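Local atomic coordinates of protein Rv1364c/MT1410 (Mycobacterium tuberculosis, PDB entry 3KE6), a protein that probably acts as a manganese-dependent PP2C-type serine phosphatase joined to an anti-sigma-factor kinase domain, in a multidomain regulator of sigma-factor activity. Residues 44-56 with 69-83. Sequence-based numbering, arbitrary orientation.
With MN (manganese (II) ion), chain E; MN (manganese (II) ion), chain F.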
loop_
_atom_site.group_PDB
_atom_site.type_symbol
_atom_site.label_atom_id
_atom_site.label_comp_id
_atom_site.label_asym_id
_atom_site.label_seq_id
_atom_site.Cartn_x
_atom_site.Cartn_y
_atom_site.Cartn_z
ATOM N N VAL A 44 -10.764 -10.949 11.925
ATOM C CA VAL A 44 -10.639 -12.392 11.789
ATOM C C VAL A 44 -11.690 -13.064 12.672
ATOM O O VAL A 44 -11.684 -12.869 13.884
ATOM C CB VAL A 44 -9.205 -12.836 12.168
ATOM C CG1 VAL A 44 -9.175 -14.273 12.615
ATOM C CG2 VAL A 44 -8.256 -12.630 10.988
ATOM N N ALA A 45 -12.591 -13.838 12.050
ATOM C CA ALA A 45 -13.720 -14.516 12.735
ATOM C C ALA A 45 -13.351 -15.292 14.005
ATOM O O ALA A 45 -14.101 -15.271 14.976
ATOM C CB ALA A 45 -14.445 -15.449 11.757
ATOM N N ALA A 46 -12.203 -15.965 13.998
ATOM C CA ALA A 46 -11.746 -16.739 15.152
ATOM C C ALA A 46 -11.255 -15.828 16.271
ATOM O O ALA A 46 -11.182 -14.607 16.119
ATOM C CB ALA A 46 -10.648 -17.698 14.743
ATOM N N GLU A 47 -10.925 -16.431 17.405
ATOM C CA GLU A 47 -10.387 -15.692 18.535
ATOM C C GLU A 47 -8.926 -16.089 18.716
ATOM O O GLU A 47 -8.557 -17.236 18.450
ATOM C CB GLU A 47 -11.204 -15.991 19.800
ATOM C CG GLU A 47 -11.194 -14.862 20.830
ATOM C CD GLU A 47 -12.360 -14.928 21.808
ATOM O OE1 GLU A 47 -12.876 -16.039 22.071
ATOM O OE2 GLU A 47 -12.758 -13.859 22.322
ATOM N N ASP A 48 -8.097 -15.134 19.142
ATOM C CA ASP A 48 -6.679 -15.386 19.439
ATOM C C ASP A 48 -5.920 -16.013 18.258
ATOM O O ASP A 48 -5.105 -16.918 18.443
ATOM C CB ASP A 48 -6.538 -16.271 20.702
ATOM C CG ASP A 48 -6.919 -15.542 21.988
ATOM O OD1 ASP A 48 -7.316 -14.358 21.925
ATOM O OD2 ASP A 48 -6.811 -16.151 23.073
ATOM N N THR A 49 -6.201 -15.543 17.045
ATOM C CA THR A 49 -5.464 -15.981 15.856
ATOM C C THR A 49 -5.241 -14.775 14.941
ATOM O O THR A 49 -6.133 -13.931 14.787
ATOM C CB THR A 49 -6.209 -17.095 15.071
ATOM O OG1 THR A 49 -7.303 -16.529 14.341
ATOM C CG2 THR A 49 -6.738 -18.184 16.000
ATOM N N ALA A 50 -4.060 -14.698 14.333
ATOM C CA ALA A 50 -3.685 -13.548 13.497
ATOM C C ALA A 50 -4.192 -13.622 12.054
ATOM O O ALA A 50 -4.025 -12.668 11.298
ATOM C CB ALA A 50 -2.166 -13.381 13.494
ATOM N N ALA A 51 -4.796 -14.740 11.656
ATOM C CA ALA A 51 -5.194 -14.910 10.254
ATOM C C ALA A 51 -6.257 -15.999 10.044
ATOM O O ALA A 51 -6.394 -16.941 10.840
ATOM C CB ALA A 51 -3.956 -15.189 9.388
ATOM N N GLY A 52 -7.017 -15.844 8.963
ATOM C CA GLY A 52 -8.061 -16.795 8.591
ATOM C C GLY A 52 -8.006 -17.051 7.100
ATOM O O GLY A 52 -6.934 -17.076 6.511
ATOM N N GLY A 53 -9.169 -17.210 6.484
ATOM C CA GLY A 53 -9.245 -17.562 5.078
ATOM C C GLY A 53 -9.087 -16.369 4.168
ATOM O O GLY A 53 -9.037 -16.531 2.950
ATOM N N ASP A 54 -9.015 -15.173 4.756
ATOM C CA ASP A 54 -8.859 -13.930 4.002
ATOM C C ASP A 54 -7.405 -13.457 3.931
ATOM O O ASP A 54 -6.619 -13.659 4.857
ATOM C CB ASP A 54 -9.649 -12.785 4.656
ATOM C CG ASP A 54 -11.133 -12.820 4.358
ATOM O OD1 ASP A 54 -11.626 -13.807 3.787
ATOM O OD2 ASP A 54 -11.821 -11.841 4.730
ATOM N N TRP A 55 -7.074 -12.783 2.838
ATOM C CA TRP A 55 -5.884 -11.972 2.808
ATOM C C TRP A 55 -6.057 -10.825 1.846
ATOM O O TRP A 55 -6.991 -10.798 1.050
ATOM C CB TRP A 55 -4.642 -12.811 2.485
ATOM C CG TRP A 55 -4.356 -13.033 1.033
ATOM C CD1 TRP A 55 -3.440 -12.381 0.288
ATOM C CD2 TRP A 55 -4.980 -13.994 0.157
ATOM N NE1 TRP A 55 -3.448 -12.855 -0.999
ATOM C CE2 TRP A 55 -4.381 -13.849 -1.107
ATOM C CE3 TRP A 55 -5.988 -14.953 0.322
ATOM C CZ2 TRP A 55 -4.744 -14.623 -2.201
ATOM C CZ3 TRP A 55 -6.360 -15.720 -0.768
ATOM C CH2 TRP A 55 -5.738 -15.551 -2.014
ATOM N N PHE A 56 -5.172 -9.845 1.979
ATOM C CA PHE A 56 -5.086 -8.725 1.054
ATOM C C PHE A 56 -3.618 -8.575 0.694
ATOM O O PHE A 56 -2.752 -9.094 1.390
ATOM C CB PHE A 56 -5.613 -7.442 1.692
ATOM C CG PHE A 56 -4.801 -6.996 2.852
ATOM C CD1 PHE A 56 -3.723 -6.130 2.674
ATOM C CD2 PHE A 56 -5.051 -7.489 4.119
ATOM C CE1 PHE A 56 -2.951 -5.753 3.735
ATOM C CE2 PHE A 56 -4.259 -7.111 5.196
ATOM C CZ PHE A 56 -3.212 -6.252 4.995
ATOM N N VAL A 69 -7.349 -8.945 -3.031
ATOM C CA VAL A 69 -8.130 -9.444 -1.907
ATOM C C VAL A 69 -8.577 -10.864 -2.259
ATOM O O VAL A 69 -8.949 -11.130 -3.393
ATOM C CB VAL A 69 -9.334 -8.513 -1.593
ATOM C CG1 VAL A 69 -10.424 -9.267 -0.922
ATOM C CG2 VAL A 69 -8.889 -7.345 -0.710
ATOM N N GLY A 70 -8.506 -11.778 -1.294
ATOM C CA GLY A 70 -8.907 -13.166 -1.510
ATOM C C GLY A 70 -9.594 -13.809 -0.323
ATOM O O GLY A 70 -9.370 -13.393 0.807
ATOM N N ASP A 71 -10.422 -14.829 -0.593
ATOM C CA ASP A 71 -11.215 -15.539 0.435
ATOM C C ASP A 71 -11.160 -17.062 0.186
ATOM O O ASP A 71 -11.596 -17.549 -0.858
ATOM C CB ASP A 71 -12.685 -15.038 0.478
ATOM C CG ASP A 71 -13.421 -15.471 1.750
ATOM O OD1 ASP A 71 -12.811 -16.223 2.531
ATOM O OD2 ASP A 71 -14.605 -15.086 1.997
ATOM N N VAL A 72 -10.620 -17.795 1.156
ATOM C CA VAL A 72 -10.529 -19.251 1.106
ATOM C C VAL A 72 -11.679 -19.835 1.934
ATOM O O VAL A 72 -11.992 -19.314 2.997
ATOM C CB VAL A 72 -9.154 -19.723 1.671
ATOM C CG1 VAL A 72 -9.132 -21.203 1.897
ATOM C CG2 VAL A 72 -8.038 -19.327 0.737
ATOM N N VAL A 73 -12.295 -20.917 1.462
ATOM C CA VAL A 73 -13.482 -21.481 2.136
ATOM C C VAL A 73 -13.161 -22.069 3.517
ATOM O O VAL A 73 -12.155 -22.758 3.681
ATOM C CB VAL A 73 -14.206 -22.580 1.279
ATOM C CG1 VAL A 73 -14.810 -21.978 0.018
ATOM C CG2 VAL A 73 -13.266 -23.721 0.922
ATOM N N GLY A 74 -13.998 -21.748 4.508
ATOM C CA GLY A 74 -14.045 -22.485 5.789
ATOM C C GLY A 74 -12.983 -22.227 6.851
ATOM O O GLY A 74 -12.272 -23.163 7.250
ATOM N N HIS A 75 -12.919 -20.982 7.345
ATOM C CA HIS A 75 -11.890 -20.534 8.331
ATOM C C HIS A 75 -12.197 -20.817 9.819
ATOM O O HIS A 75 -13.087 -20.160 10.386
ATOM C CB HIS A 75 -11.655 -19.029 8.204
ATOM C CG HIS A 75 -11.082 -18.404 9.441
ATOM N ND1 HIS A 75 -11.513 -17.188 9.927
ATOM C CD2 HIS A 75 -10.128 -18.834 10.305
ATOM C CE1 HIS A 75 -10.837 -16.885 11.021
ATOM N NE2 HIS A 75 -9.989 -17.867 11.273
ATOM N N GLY A 76 -11.469 -21.739 10.475
ATOM C CA GLY A 76 -10.481 -22.638 9.856
ATOM C C GLY A 76 -9.008 -22.322 10.105
ATOM O O GLY A 76 -8.427 -21.398 9.500
ATOM N N VAL A 77 -8.399 -23.100 11.000
ATOM C CA VAL A 77 -6.937 -23.188 11.076
ATOM C C VAL A 77 -6.430 -23.681 9.725
ATOM O O VAL A 77 -5.491 -23.121 9.162
ATOM C CB VAL A 77 -6.454 -24.143 12.217
ATOM C CG1 VAL A 77 -7.411 -25.342 12.400
ATOM C CG2 VAL A 77 -5.019 -24.613 11.970
ATOM N N GLU A 78 -7.089 -24.719 9.210
ATOM C CA GLU A 78 -6.812 -25.263 7.878
ATOM C C GLU A 78 -6.938 -24.210 6.777
ATOM O O GLU A 78 -6.170 -24.234 5.811
ATOM C CB GLU A 78 -7.770 -26.423 7.565
ATOM C CG GLU A 78 -7.500 -27.693 8.356
ATOM C CD GLU A 78 -8.601 -28.761 8.196
ATOM O OE1 GLU A 78 -9.806 -28.436 8.359
ATOM O OE2 GLU A 78 -8.257 -29.938 7.919
ATOM N N ALA A 79 -7.906 -23.304 6.914
ATOM C CA ALA A 79 -8.115 -22.242 5.917
ATOM C C ALA A 79 -6.953 -21.232 5.828
ATOM O O ALA A 79 -6.628 -20.765 4.740
ATOM C CB ALA A 79 -9.433 -21.513 6.177
ATOM N N ALA A 80 -6.342 -20.892 6.959
ATOM C CA ALA A 80 -5.168 -20.017 6.963
ATOM C C ALA A 80 -4.040 -20.605 6.111
ATOM O O ALA A 80 -3.511 -19.928 5.236
ATOM C CB ALA A 80 -4.683 -19.771 8.390
ATOM N N ALA A 81 -3.703 -21.869 6.368
ATOM C CA ALA A 81 -2.655 -22.587 5.643
ATOM C C ALA A 81 -2.842 -22.517 4.125
ATOM O O ALA A 81 -1.895 -22.218 3.384
ATOM C CB ALA A 81 -2.602 -24.038 6.103
ATOM N N VAL A 82 -4.065 -22.775 3.675
ATOM C CA VAL A 82 -4.427 -22.630 2.270
ATOM C C VAL A 82 -4.241 -21.174 1.812
ATOM O O VAL A 82 -3.643 -20.921 0.760
ATOM C CB VAL A 82 -5.905 -23.103 2.030
ATOM C CG1 VAL A 82 -6.348 -22.876 0.592
ATOM C CG2 VAL A 82 -6.061 -24.588 2.398
ATOM N N MET A 83 -4.726 -20.217 2.599
ATOM C CA MET A 83 -4.556 -18.803 2.251
ATOM C C MET A 83 -3.078 -18.415 2.099
ATOM O O MET A 83 -2.701 -17.692 1.171
ATOM C CB MET A 83 -5.229 -17.909 3.293
ATOM C CG MET A 83 -4.874 -16.441 3.177
ATOM S SD MET A 83 -3.326 -15.952 3.990
ATOM C CE MET A 83 -3.506 -16.704 5.605
HETATM MN MN MN E . -13.647 -17.992 3.541
HETATM MN MN MN F . -15.973 -15.410 3.340
HETATM O O HOH W 1 -15.430 -19.298 3.396
HETATM O O HOH W 2 -15.230 -16.991 4.702
HETATM O O HOH W 3 -12.816 -18.976 5.326
HETATM O O HOH W 4 -14.721 -13.923 4.403
HETATM O O HOH W 5 -17.585 -16.766 2.687
#
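His75 pushes its imidazole into a hollow formed by the loop 44-53. Its ring lies flat on Gly52, whose CA sits 3.4 Å from the ring centroid, almost on the normal, while Val44 CG1 and the backbone and CB of Ala46 close round CE1 and NE2. His75 CG stands anti to its N (chi1 157°), which carries the ring off the turn and into this cup. Gly52 and Gly53 have no side chain to run into His75 or Val72 O. Ala79 CB rests on the bare CA of Gly53, and Gly52 O receives a CA-H...O contact from Ala80.

Met83 is the second bump. Bent at chi2 and chi3, it lays CG 3.4 Å from Trp55 CE3 and turns CE toward Ala51 CB. Its SD lies oblique to the indole, a Met-aromatic contact. From the other side Gly70 CA packs over the indole face, offset toward the rim.

Paired antiparallel bonds join Trp55 and Gly70, and Val72 N reaches Gly53 O at 2.7 Å. Beyond them Asp71 bridges the two manganese ions, OD1 to one and OD2 to the other, which Asp188 and Asp247 also bind; Val72 O joins the first.

The contact thus sits at the metal end of hairpin 54-60/64-71, an edge of the five-stranded antiparallel sheet, with helix 77-95 across the Trp55 side and strand 249-256 of the other sheet behind Phe56 and Val69, consistent with a PP2C-like sandwich.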